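Local coordinates for protein enoyl-CoA hydratase, EchA3 (Mycobacterium marinum M, PDB 3R6H) that probably acts as a lyase of lipid metabolism, as a member of the crotonase-like enoyl-CoA hydratase/isomerase family, at residues Ala77-Met80 with Leu81-Gly84; Met20-Gly23 with Lys24-Leu28. One frame throughout, in Å; residues are numbered along the deposited sequence.

Both contacts are local, each formed by two consecutive pieces of chain, and both are partly buried. Contact 2 comes first in sequence and lies in the loop that joins strand 15-20 to helix 30-46; contact 1 follows within helix 75-92. In contact 1 regular main-chain bonds do most of the work, and one salt bridge is added on the flank of the helix. Contact 2 has no such regularity, and the side chains of Asp22 and Asn26 bond to backbone groups instead. The centres are about 17 Å apart, yet the two meet where Met80 CG packs 3.7 Å from Leu28 O. Gln33 of helix 30-46 also bridges them, bonding to Met80 O and Leu28 O.

Contact 1 (Ala77-Met80 with Leu81-Gly84); sequences AIDM and LRGG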
loop_
_atom_site.group_PDB
_atom_site.type_symbol
_atom_site.label_atom_id
_atom_site.label_comp_id
_atom_site.label_asym_id
_atom_site.label_seq_id
_atom_site.Cartn_x
_atom_site.Cartn_y
_atom_site.Cartn_z
ATOM N N ALA A 77 28.442 -17.871 -4.325
ATOM C CA ALA A 77 27.132 -17.339 -4.652
ATOM C C ALA A 77 26.358 -17.004 -3.371
ATOM O O ALA A 77 25.777 -15.933 -3.265
ATOM C CB ALA A 77 26.356 -18.321 -5.523
ATOM N N ILE A 78 26.377 -17.917 -2.399
ATOM C CA ILE A 78 25.749 -17.685 -1.098
ATOM C C ILE A 78 26.343 -16.464 -0.399
ATOM O O ILE A 78 25.605 -15.643 0.147
ATOM C CB ILE A 78 25.895 -18.912 -0.182
ATOM C CG1 ILE A 78 25.030 -20.060 -0.689
ATOM C CG2 ILE A 78 25.498 -18.596 1.247
ATOM C CD1 ILE A 78 25.419 -21.387 -0.053
ATOM N N ASP A 79 27.669 -16.336 -0.420
ATOM C CA ASP A 79 28.324 -15.203 0.249
ATOM C C ASP A 79 27.973 -13.866 -0.421
ATOM O O ASP A 79 27.822 -12.838 0.255
ATOM C CB ASP A 79 29.839 -15.381 0.276
ATOM C CG ASP A 79 30.288 -16.504 1.229
ATOM O OD1 ASP A 79 29.433 -17.061 1.962
ATOM O OD2 ASP A 79 31.498 -16.824 1.239
ATOM N N MET A 80 27.854 -13.884 -1.743
ATOM C CA MET A 80 27.526 -12.672 -2.490
ATOM C C MET A 80 26.078 -12.290 -2.194
ATOM O O MET A 80 25.780 -11.118 -1.945
ATOM C CB MET A 80 27.724 -12.909 -3.993
ATOM C CG MET A 80 27.444 -11.680 -4.848
ATOM S SD MET A 80 27.525 -11.859 -6.642
ATOM C CE MET A 80 26.324 -13.130 -6.968
ATOM N N LEU A 81 25.187 -13.282 -2.190
ATOM C CA LEU A 81 23.782 -13.037 -1.849
ATOM C C LEU A 81 23.623 -12.491 -0.441
ATOM O O LEU A 81 22.957 -11.477 -0.218
ATOM C CB LEU A 81 22.945 -14.308 -1.986
ATOM C CG LEU A 81 22.786 -14.796 -3.414
ATOM C CD1 LEU A 81 22.491 -16.313 -3.432
ATOM C CD2 LEU A 81 21.689 -14.009 -4.111
ATOM N N ARG A 82 24.231 -13.170 0.529
ATOM C CA ARG A 82 24.175 -12.708 1.899
ATOM C C ARG A 82 24.686 -11.265 2.046
ATOM O O ARG A 82 24.057 -10.448 2.723
ATOM C CB ARG A 82 24.982 -13.634 2.801
ATOM C CG ARG A 82 24.939 -13.277 4.251
ATOM C CD ARG A 82 25.982 -14.012 5.078
ATOM N NE ARG A 82 25.934 -15.467 4.913
ATOM C CZ ARG A 82 26.883 -16.215 4.335
ATOM N NH1 ARG A 82 27.993 -15.672 3.834
ATOM N NH2 ARG A 82 26.723 -17.537 4.269
ATOM N N GLY A 83 25.823 -10.981 1.430
ATOM C CA GLY A 83 26.444 -9.670 1.537
ATOM C C GLY A 83 25.601 -8.575 0.912
ATOM O O GLY A 83 25.606 -7.445 1.393
ATOM N N GLY A 84 24.921 -8.907 -0.176
ATOM C CA GLY A 84 24.029 -7.941 -0.862
ATOM C C GLY A 84 22.882 -7.551 0.038
ATOM O O GLY A 84 22.586 -6.363 0.220
HETATM O O HOH W 1 28.515 -12.702 3.100
#
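Arg82 and Asp79 lie side by side, one helical turn apart, and close a salt bridge of 2.7 Å from NH1 to OD1. The two groups are not coplanar: NH1 meets OD1 from 48° above the carboxylate plane, and the carboxylate and guanidinium planes are turned 50° against each other. Arg82 reaches back because its chain bends at chi3 (-54°), which brings its NH2 to 3.4 Å from CG2 of Ile78. A water ties the same pair again, donating to Asp79 O and accepting from Arg82 NH1 at 3.1 Å, while Lys75 pairs with the other carboxylate oxygen of Asp79. A long, flexible cation thus suits this flank, where it can meet both an acid and an aliphatic branch.

Leu81 serves a different side of the helix. Its CG rests 3.2 Å from Ala77 O, the carbonyl that also accepts from Leu81 N at 2.9 Å, and its side chain meets Phe64 and Phe231, as befits a branched apolar residue. Met80 turns to Phe64, Val68 and Leu69. Arg82 N, Gly83 N and Gly84 N repeat the bond to the fourth residue back, the pattern of an alpha-helix, here carrying an i to i+3 Asp-Arg salt bridge.

Contact 2 (Met20-Gly23 with Lys24-Leu28); sequences MDDG and KVNVL
An Asx turn opens the loop that leads from strand 15-20 to helix 30-46, and beyond it Asp22 and Asn26 bind each other's backbone N-H groups. Asn26 OD1 accepts from Asp22 N at 3.0 Å, with the donor nearly along the C=O axis (177°). In return Asp22 OD1 takes Asn26 N at 2.9 Å, and it also takes Lys24 N at 2.9 Å. These two donors approach from opposite faces of the carboxylate, so one oxygen is gripped from above and below. The aspartate reaches them with CG lodged between its own backbone N and carbonyl carbon (chi1 71°), which turns the acid toward the returning chain. Its other oxygen, OD2, accepts from two waters: one also accepts from Val25 N and Val27 N, the other donates to Val27 O. A short acid suits the place because one carboxylate can serve several main-chain groups in a segment without regular structure.

In the Asx turn itself, Asp21 OD1 accepts from Gly23 N at 2.9 Å, and Gly23 adopts a positive phi (77°) that glycine tolerates easily. Asn26 is buried, and an amide fits because it both accepts and donates: ND2 makes a weak bond to Met20 O at 3.1 Å and a further one to Phe60 O. Beyond it, Met20 SD and Leu28 CD2 meet at 4.2 Å; Met20, unbranched and flexible, and Leu28, branched and compact, both pack against Leu36 of helix 30-46 and Leu113 of helix 109-114. Backbone hydrogen bonds of Val25 with Gly62 and of Leu28 with Gly63 hold the loop against the one between strand 50-54 and helix 66-69. The whole is a strand-to-helix connection of the crotonase fold, built on an Asx turn and reciprocal Asp-Asn side-chain-to-backbone bonds.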
loop_
_atom_site.group_PDB
_atom_site.type_symbol
_atom_site.label_atom_id
_atom_site.label_comp_id
_atom_site.label_asym_id
_atom_site.label_seq_id
_atom_site.Cartn_x
_atom_site.Cartn_y
_atom_site.Cartn_z
ATOM N N MET A 20 29.454 4.829 -6.692
ATOM C CA MET A 20 29.858 3.590 -7.347
ATOM C C MET A 20 30.248 3.805 -8.806
ATOM O O MET A 20 29.478 4.350 -9.599
ATOM C CB MET A 20 28.728 2.555 -7.330
ATOM C CG MET A 20 28.244 2.180 -5.968
ATOM S SD MET A 20 26.995 0.868 -6.045
ATOM C CE MET A 20 25.561 1.842 -6.543
ATOM N N ASP A 21 31.449 3.353 -9.170
ATOM C CA ASP A 21 31.826 3.333 -10.589
ATOM C C ASP A 21 32.940 2.322 -10.841
ATOM O O ASP A 21 34.114 2.634 -10.632
ATOM C CB ASP A 21 32.261 4.709 -11.082
ATOM C CG ASP A 21 32.562 4.729 -12.579
ATOM O OD1 ASP A 21 32.199 3.778 -13.288
ATOM O OD2 ASP A 21 33.193 5.699 -13.059
ATOM N N ASP A 22 32.559 1.145 -11.323
ATOM C CA ASP A 22 33.519 0.108 -11.665
ATOM C C ASP A 22 33.909 0.147 -13.149
ATOM O O ASP A 22 34.517 -0.801 -13.648
ATOM C CB ASP A 22 32.999 -1.292 -11.264
ATOM C CG ASP A 22 31.842 -1.792 -12.136
ATOM O OD1 ASP A 22 31.231 -1.000 -12.888
ATOM O OD2 ASP A 22 31.516 -3.015 -12.050
ATOM N N GLY A 23 33.546 1.228 -13.836
ATOM C CA GLY A 23 33.800 1.390 -15.257
ATOM C C GLY A 23 32.857 0.604 -16.146
ATOM O O GLY A 23 32.965 0.684 -17.370
ATOM N N LYS A 24 31.928 -0.146 -15.535
ATOM C CA LYS A 24 30.940 -0.938 -16.265
ATOM C C LYS A 24 29.521 -0.662 -15.715
ATOM O O LYS A 24 29.066 0.470 -15.779
ATOM C CB LYS A 24 31.314 -2.413 -16.200
ATOM C CG LYS A 24 32.712 -2.674 -16.789
ATOM C CD LYS A 24 33.125 -4.136 -16.679
ATOM C CE LYS A 24 34.500 -4.305 -17.331
ATOM N NZ LYS A 24 35.149 -5.580 -16.934
ATOM N N VAL A 25 28.854 -1.679 -15.160
ATOM C CA VAL A 25 27.458 -1.527 -14.720
ATOM C C VAL A 25 27.296 -1.691 -13.192
ATOM O O VAL A 25 26.209 -1.980 -12.689
ATOM C CB VAL A 25 26.496 -2.422 -15.535
ATOM C CG1 VAL A 25 26.430 -1.916 -16.993
ATOM C CG2 VAL A 25 26.899 -3.898 -15.471
ATOM N N ASN A 26 28.374 -1.443 -12.456
ATOM C CA ASN A 26 28.381 -1.454 -10.983
ATOM C C ASN A 26 27.768 -2.724 -10.384
ATOM O O ASN A 26 26.993 -2.659 -9.423
ATOM C CB ASN A 26 27.630 -0.226 -10.403
ATOM C CG ASN A 26 28.334 1.097 -10.662
ATOM O OD1 ASN A 26 29.566 1.158 -10.837
ATOM N ND2 ASN A 26 27.550 2.177 -10.690
ATOM N N VAL A 27 28.126 -3.877 -10.926
ATOM C CA VAL A 27 27.638 -5.126 -10.335
ATOM C C VAL A 27 28.055 -5.230 -8.877
ATOM O O VAL A 27 29.170 -4.850 -8.487
ATOM C CB VAL A 27 28.054 -6.396 -11.120
ATOM C CG1 VAL A 27 27.358 -6.432 -12.525
ATOM C CG2 VAL A 27 29.533 -6.498 -11.175
ATOM N N LEU A 28 27.140 -5.763 -8.070
ATOM C CA LEU A 28 27.330 -5.884 -6.647
ATOM C C LEU A 28 27.925 -7.248 -6.305
ATOM O O LEU A 28 27.347 -8.014 -5.541
ATOM C CB LEU A 28 25.994 -5.622 -5.919
ATOM C CG LEU A 28 25.473 -4.195 -6.166
ATOM C CD1 LEU A 28 23.939 -4.015 -5.961
ATOM C CD2 LEU A 28 26.249 -3.202 -5.306
HETATM O O HOH W 2 29.596 -4.009 -13.714
HETATM O O HOH W 3 31.524 -3.979 -9.524
#